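Local coordinates for protein C-type lectin domain family 4, member a4 (Mus musculus, PDB 3VYK) that binds N-glycans carrying bisecting N-acetylglucosamine through a calcium-containing C-type lectin domain and probably serves as an inhibitory pattern-recognition receptor on dendritic cells, at residues V11-W25 with C117-K129. Sequence-based numbering, arbitrary orientation.
Sequences VSHCYFILNDSKASW and CKDEHNSVCQVKK. With NAG (2-acetamido-2-deoxy-beta-D-glucopyranose), chain B; NAG (2-acetamido-2-deoxy-beta-D-glucopyranose), chain C.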
loop_
_atom_site.group_PDB
_atom_site.type_symbol
_atom_site.label_atom_id
_atom_site.label_comp_id
_atom_site.label_asym_id
_atom_site.label_seq_id
_atom_site.Cartn_x
_atom_site.Cartn_y
_atom_site.Cartn_z
ATOM N N VAL A 11 -15.635 -5.747 -2.887
ATOM C CA VAL A 11 -16.623 -5.712 -1.795
ATOM C C VAL A 11 -17.074 -4.268 -1.523
ATOM O O VAL A 11 -17.764 -3.694 -2.355
ATOM C CB VAL A 11 -16.177 -6.508 -0.539
ATOM C CG1 VAL A 11 -17.358 -6.763 0.390
ATOM C CG2 VAL A 11 -15.581 -7.850 -0.952
ATOM N N SER A 12 -16.658 -3.680 -0.403
ATOM C CA SER A 12 -17.134 -2.353 -0.013
ATOM C C SER A 12 -16.263 -1.196 -0.503
ATOM O O SER A 12 -16.606 -0.041 -0.268
ATOM C CB SER A 12 -17.260 -2.275 1.508
ATOM O OG SER A 12 -16.010 -2.509 2.133
ATOM N N HIS A 13 -15.154 -1.493 -1.181
ATOM C CA HIS A 13 -14.215 -0.451 -1.608
ATOM C C HIS A 13 -13.938 -0.429 -3.092
ATOM O O HIS A 13 -14.189 -1.408 -3.817
ATOM C CB HIS A 13 -12.879 -0.599 -0.887
ATOM C CG HIS A 13 -12.940 -0.345 0.593
ATOM N ND1 HIS A 13 -13.112 -1.340 1.488
ATOM C CD2 HIS A 13 -12.826 0.833 1.325
ATOM C CE1 HIS A 13 -13.114 -0.823 2.735
ATOM N NE2 HIS A 13 -12.945 0.507 2.633
ATOM N N CYS A 14 -13.416 0.711 -3.544
ATOM C CA CYS A 14 -12.870 0.896 -4.888
ATOM C C CYS A 14 -11.371 1.145 -4.796
ATOM O O CYS A 14 -10.901 1.868 -3.905
ATOM C CB CYS A 14 -13.515 2.103 -5.575
ATOM S SG CYS A 14 -15.309 2.003 -5.734
ATOM N N TYR A 15 -10.636 0.572 -5.746
ATOM C CA TYR A 15 -9.167 0.621 -5.750
ATOM C C TYR A 15 -8.638 1.220 -7.045
ATOM O O TYR A 15 -9.137 0.931 -8.123
ATOM C CB TYR A 15 -8.601 -0.788 -5.532
ATOM C CG TYR A 15 -8.998 -1.357 -4.196
ATOM C CD1 TYR A 15 -8.135 -1.291 -3.114
ATOM C CD2 TYR A 15 -10.255 -1.940 -4.003
ATOM C CE1 TYR A 15 -8.501 -1.794 -1.874
ATOM C CE2 TYR A 15 -10.638 -2.432 -2.772
ATOM C CZ TYR A 15 -9.755 -2.375 -1.710
ATOM O OH TYR A 15 -10.128 -2.865 -0.481
ATOM N N PHE A 16 -7.610 2.051 -6.925
ATOM C CA PHE A 16 -6.981 2.663 -8.094
ATOM C C PHE A 16 -5.495 2.365 -8.054
ATOM O O PHE A 16 -4.831 2.622 -7.042
ATOM C CB PHE A 16 -7.206 4.177 -8.106
ATOM C CG PHE A 16 -6.747 4.843 -9.375
ATOM C CD1 PHE A 16 -7.542 4.820 -10.512
ATOM C CD2 PHE A 16 -5.515 5.487 -9.429
ATOM C CE1 PHE A 16 -7.118 5.430 -11.686
ATOM C CE2 PHE A 16 -5.082 6.100 -10.600
ATOM C CZ PHE A 16 -5.884 6.066 -11.728
ATOM N N ILE A 17 -4.983 1.820 -9.151
ATOM C CA ILE A 17 -3.577 1.476 -9.260
ATOM C C ILE A 17 -2.878 2.629 -9.959
ATOM O O ILE A 17 -3.091 2.864 -11.152
ATOM C CB ILE A 17 -3.364 0.157 -10.045
ATOM C CG1 ILE A 17 -4.305 -0.955 -9.544
ATOM C CG2 ILE A 17 -1.887 -0.238 -10.035
ATOM C CD1 ILE A 17 -4.137 -1.353 -8.085
ATOM N N LEU A 18 -2.072 3.365 -9.201
ATOM C CA LEU A 18 -1.419 4.566 -9.702
ATOM C C LEU A 18 -0.125 4.165 -10.405
ATOM O O LEU A 18 0.940 4.073 -9.779
ATOM C CB LEU A 18 -1.165 5.544 -8.548
ATOM C CG LEU A 18 -1.252 7.042 -8.830
ATOM C CD1 LEU A 18 -1.350 7.819 -7.528
ATOM C CD2 LEU A 18 -0.062 7.505 -9.654
ATOM N N ASN A 19 -0.251 3.913 -11.709
ATOM C CA ASN A 19 0.813 3.390 -12.563
ATOM C C ASN A 19 1.473 4.449 -13.450
ATOM O O ASN A 19 2.564 4.214 -13.966
ATOM C CB ASN A 19 0.257 2.303 -13.496
ATOM C CG ASN A 19 0.162 0.937 -12.843
ATOM O OD1 ASN A 19 -0.714 0.143 -13.190
ATOM N ND2 ASN A 19 1.074 0.642 -11.921
ATOM N N ASP A 20 0.809 5.587 -13.646
ATOM C CA ASP A 20 1.219 6.534 -14.702
ATOM C C ASP A 20 2.421 7.404 -14.325
ATOM O O ASP A 20 3.030 8.055 -15.184
ATOM C CB ASP A 20 0.028 7.378 -15.202
ATOM C CG ASP A 20 -0.331 8.543 -14.276
ATOM O OD1 ASP A 20 0.339 8.767 -13.241
ATOM O OD2 ASP A 20 -1.305 9.258 -14.603
ATOM N N SER A 21 2.757 7.401 -13.038
ATOM C CA SER A 21 3.879 8.175 -12.520
ATOM C C SER A 21 4.308 7.639 -11.160
ATOM O O SER A 21 3.585 6.855 -10.533
ATOM C CB SER A 21 3.506 9.659 -12.407
ATOM O OG SER A 21 2.339 9.838 -11.626
ATOM N N LYS A 22 5.493 8.056 -10.726
ATOM C CA LYS A 22 6.010 7.714 -9.404
ATOM C C LYS A 22 6.117 8.964 -8.546
ATOM O O LYS A 22 6.232 10.085 -9.057
ATOM C CB LYS A 22 7.369 7.024 -9.509
ATOM C CG LYS A 22 7.348 5.685 -10.227
ATOM C CD LYS A 22 8.747 5.103 -10.309
ATOM C CE LYS A 22 8.776 3.853 -11.169
ATOM N NZ LYS A 22 10.177 3.427 -11.432
ATOM N N ALA A 23 6.070 8.767 -7.233
ATOM C CA ALA A 23 6.100 9.870 -6.287
ATOM C C ALA A 23 6.517 9.334 -4.932
ATOM O O ALA A 23 6.396 8.128 -4.672
ATOM C CB ALA A 23 4.728 10.527 -6.193
ATOM N N SER A 24 7.003 10.228 -4.075
ATOM C CA SER A 24 7.261 9.906 -2.670
ATOM C C SER A 24 5.983 9.478 -1.946
ATOM O O SER A 24 4.875 9.609 -2.474
ATOM C CB SER A 24 7.845 11.123 -1.956
ATOM O OG SER A 24 6.838 12.111 -1.774
ATOM N N TRP A 25 6.132 8.975 -0.725
ATOM C CA TRP A 25 4.961 8.581 0.050
ATOM C C TRP A 25 4.011 9.740 0.262
ATOM O O TRP A 25 2.815 9.622 -0.007
ATOM C CB TRP A 25 5.360 7.937 1.369
ATOM C CG TRP A 25 4.159 7.379 2.087
ATOM C CD1 TRP A 25 3.665 6.076 2.035
ATOM C CD2 TRP A 25 3.240 8.106 2.956
ATOM N NE1 TRP A 25 2.546 5.955 2.811
ATOM C CE2 TRP A 25 2.234 7.138 3.389
ATOM C CE3 TRP A 25 3.159 9.421 3.418
ATOM C CZ2 TRP A 25 1.187 7.492 4.226
ATOM C CZ3 TRP A 25 2.101 9.765 4.268
ATOM C CH2 TRP A 25 1.142 8.820 4.664
ATOM N N CYS A 117 10.547 6.725 2.817
ATOM C CA CYS A 117 9.376 7.461 2.363
ATOM C C CYS A 117 9.671 8.368 1.170
ATOM O O CYS A 117 8.794 8.602 0.347
ATOM C CB CYS A 117 8.774 8.266 3.525
ATOM S SG CYS A 117 8.267 7.221 4.916
ATOM N N LYS A 118 10.916 8.841 1.075
ATOM C CA LYS A 118 11.279 9.774 0.015
ATOM C C LYS A 118 11.506 9.086 -1.331
ATOM O O LYS A 118 11.545 9.753 -2.361
ATOM C CB LYS A 118 12.518 10.597 0.410
ATOM C CG LYS A 118 13.788 9.782 0.588
ATOM C CD LYS A 118 15.036 10.658 0.677
ATOM C CE LYS A 118 15.051 11.513 1.935
ATOM N NZ LYS A 118 16.370 12.182 2.103
ATOM N N ASP A 119 11.646 7.761 -1.339
ATOM C CA ASP A 119 11.921 7.047 -2.591
ATOM C C ASP A 119 10.660 6.997 -3.431
ATOM O O ASP A 119 9.590 6.669 -2.928
ATOM C CB ASP A 119 12.442 5.627 -2.341
ATOM C CG ASP A 119 13.896 5.593 -1.888
ATOM O OD1 ASP A 119 14.491 6.664 -1.633
ATOM O OD2 ASP A 119 14.441 4.477 -1.753
ATOM N N GLU A 120 10.771 7.328 -4.711
ATOM C CA GLU A 120 9.586 7.479 -5.549
ATOM C C GLU A 120 9.103 6.149 -6.104
ATOM O O GLU A 120 9.870 5.400 -6.707
ATOM C CB GLU A 120 9.846 8.479 -6.681
ATOM C CG GLU A 120 10.024 9.903 -6.184
ATOM C CD GLU A 120 10.317 10.892 -7.296
ATOM O OE1 GLU A 120 10.935 10.501 -8.311
ATOM O OE2 GLU A 120 9.928 12.071 -7.143
ATOM N N HIS A 121 7.821 5.862 -5.874
ATOM C CA HIS A 121 7.213 4.616 -6.327
ATOM C C HIS A 121 5.824 4.831 -6.825
ATOM O O HIS A 121 5.249 5.916 -6.690
ATOM C CB HIS A 121 7.205 3.589 -5.190
ATOM C CG HIS A 121 8.559 3.009 -4.913
ATOM N ND1 HIS A 121 9.471 3.634 -4.137
ATOM C CD2 HIS A 121 9.163 1.853 -5.378
ATOM C CE1 HIS A 121 10.594 2.900 -4.104
ATOM N NE2 HIS A 121 10.406 1.815 -4.858
ATOM N N ASN A 122 5.265 3.775 -7.401
ATOM C CA ASN A 122 3.840 3.740 -7.696
ATOM C C ASN A 122 3.062 3.554 -6.394
ATOM O O ASN A 122 3.657 3.517 -5.321
ATOM C CB ASN A 122 3.583 2.649 -8.720
ATOM C CG ASN A 122 4.318 2.926 -10.018
ATOM O OD1 ASN A 122 3.956 3.846 -10.757
ATOM N ND2 ASN A 122 5.396 2.199 -10.254
ATOM N N SER A 123 1.741 3.484 -6.467
ATOM C CA SER A 123 0.946 3.409 -5.242
ATOM C C SER A 123 -0.430 2.855 -5.552
ATOM O O SER A 123 -0.796 2.703 -6.724
ATOM C CB SER A 123 0.850 4.788 -4.563
ATOM O OG SER A 123 0.300 5.766 -5.425
ATOM N N VAL A 124 -1.169 2.523 -4.494
ATOM C CA VAL A 124 -2.563 2.078 -4.612
ATOM C C VAL A 124 -3.451 2.949 -3.726
ATOM O O VAL A 124 -3.184 3.092 -2.529
ATOM C CB VAL A 124 -2.722 0.596 -4.201
ATOM C CG1 VAL A 124 -4.179 0.156 -4.358
ATOM C CG2 VAL A 124 -1.820 -0.301 -5.039
ATOM N N CYS A 125 -4.488 3.546 -4.317
ATOM C CA CYS A 125 -5.462 4.349 -3.582
ATOM C C CYS A 125 -6.714 3.542 -3.344
ATOM O O CYS A 125 -7.027 2.617 -4.096
ATOM C CB CYS A 125 -5.865 5.613 -4.347
ATOM S SG CYS A 125 -4.514 6.704 -4.830
ATOM N N GLN A 126 -7.430 3.923 -2.297
ATOM C CA GLN A 126 -8.622 3.210 -1.885
ATOM C C GLN A 126 -9.670 4.183 -1.376
ATOM O O GLN A 126 -9.349 5.147 -0.688
ATOM C CB GLN A 126 -8.233 2.213 -0.807
ATOM C CG GLN A 126 -9.386 1.560 -0.083
ATOM C CD GLN A 126 -8.894 0.749 1.081
ATOM O OE1 GLN A 126 -8.009 1.175 1.801
ATOM N NE2 GLN A 126 -9.464 -0.437 1.264
ATOM N N VAL A 127 -10.929 3.921 -1.722
ATOM C CA VAL A 127 -12.045 4.709 -1.211
ATOM C C VAL A 127 -13.249 3.792 -1.017
ATOM O O VAL A 127 -13.405 2.819 -1.747
ATOM C CB VAL A 127 -12.377 5.894 -2.157
ATOM C CG1 VAL A 127 -12.853 5.412 -3.524
ATOM C CG2 VAL A 127 -13.393 6.838 -1.516
ATOM N N LYS A 128 -14.081 4.083 -0.020
ATOM C CA LYS A 128 -15.331 3.345 0.142
ATOM C C LYS A 128 -16.250 3.624 -1.050
ATOM O O LYS A 128 -16.301 4.744 -1.555
ATOM C CB LYS A 128 -16.019 3.723 1.460
ATOM C CG LYS A 128 -17.271 2.910 1.743
ATOM C CD LYS A 128 -18.007 3.384 2.982
ATOM C CE LYS A 128 -19.277 2.566 3.175
ATOM N NZ LYS A 128 -20.096 3.074 4.310
ATOM N N LYS A 129 -16.971 2.604 -1.508
ATOM C CA LYS A 129 -17.996 2.821 -2.533
ATOM C C LYS A 129 -19.031 3.857 -2.085
ATOM O O LYS A 129 -19.372 3.936 -0.900
ATOM C CB LYS A 129 -18.706 1.509 -2.852
ATOM C CG LYS A 129 -17.859 0.499 -3.605
ATOM C CD LYS A 129 -18.701 -0.704 -3.986
ATOM C CE LYS A 129 -17.926 -1.724 -4.796
ATOM N NZ LYS A 129 -18.706 -2.994 -4.859
HETATM C C1 NAG B . 14.487 -1.928 -2.085
HETATM C C2 NAG B . 13.556 -2.752 -2.988
HETATM C C3 NAG B . 13.182 -1.988 -4.257
HETATM C C4 NAG B . 12.716 -0.571 -3.919
HETATM C C5 NAG B . 13.700 0.135 -2.977
HETATM C C6 NAG B . 13.172 1.470 -2.471
HETATM C C7 NAG B . 13.886 -5.151 -2.600
HETATM C C8 NAG B . 14.710 -6.359 -2.917
HETATM N N2 NAG B . 14.221 -4.023 -3.227
HETATM O O3 NAG B . 12.134 -2.676 -4.914
HETATM O O4 NAG B . 12.560 0.185 -5.094
HETATM O O5 NAG B . 13.906 -0.662 -1.825
HETATM O O6 NAG B . 13.459 2.530 -3.360
HETATM O O7 NAG B . 12.955 -5.217 -1.785
HETATM C C1 NAG C . 18.958 0.305 -2.082
HETATM C C2 NAG C . 18.667 0.960 -3.427
HETATM C C3 NAG C . 18.262 2.419 -3.224
HETATM C C4 NAG C . 17.154 2.560 -2.176
HETATM C C5 NAG C . 17.524 1.767 -0.924
HETATM C C6 NAG C . 16.398 1.773 0.109
HETATM C C7 NAG C . 19.984 -0.007 -5.261
HETATM C C8 NAG C . 21.273 0.077 -6.030
HETATM N N2 NAG C . 19.847 0.893 -4.282
HETATM O O3 NAG C . 17.826 2.930 -4.462
HETATM O O4 NAG C . 16.990 3.927 -1.860
HETATM O O5 NAG C . 17.825 0.413 -1.235
HETATM O O6 NAG C . 16.886 1.313 1.350
HETATM O O7 NAG C . 19.152 -0.871 -5.546
#
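Tyr-15 and Gln-126 run side by side on one tightly packed face of the antiparallel pair 13-19/121-128, which joins the two ends of the C-type lectin domain. Gln-126 NE2 comes 3.1 Å from Tyr-15 OH and sits over the face of the His-13 ring, 3.5 Å from CG, with amide and imidazole planes 45° apart. CG anti to the backbone N (chi1 169°) and an extended chain let Gln-126 reach both rings; its OE1 accepts a hydrogen bond from Val-41 N. Farther along, Ile-17 CD1 meets both methyls of Val-124. On the other face buried Leu-18 CD1 touches Ser-123 OG at 3.4 Å, and Cys-125 is disulfide-bonded to Cys-32 of helix 25-34. Pairing falters at the corner, where Ser-123 N makes a weak 3.5 Å hydrogen bond to Leu-18 O, then resumes between Ala-23 and His-121. The solvent side is looser: Lys-22 lays its aliphatic chain over the backbone of His-121, and Lys-129 NZ bonds Val-11 O. At the glycan-facing start of strand 121-128, Asp-119 OD2 accepts hydrogen bonds from O6 of NAG (chain B) and, at 2.6 Å, from O4 of NAG (chain C), while His-121 NE2 bonds O4 of NAG (chain B) at 2.7 Å. Pairing with Ala-23 thus holds the strand's start in place, consistent with presenting His-121 to the glycan, and one carboxylate oxygen bridges two N-acetylglucosamine residues.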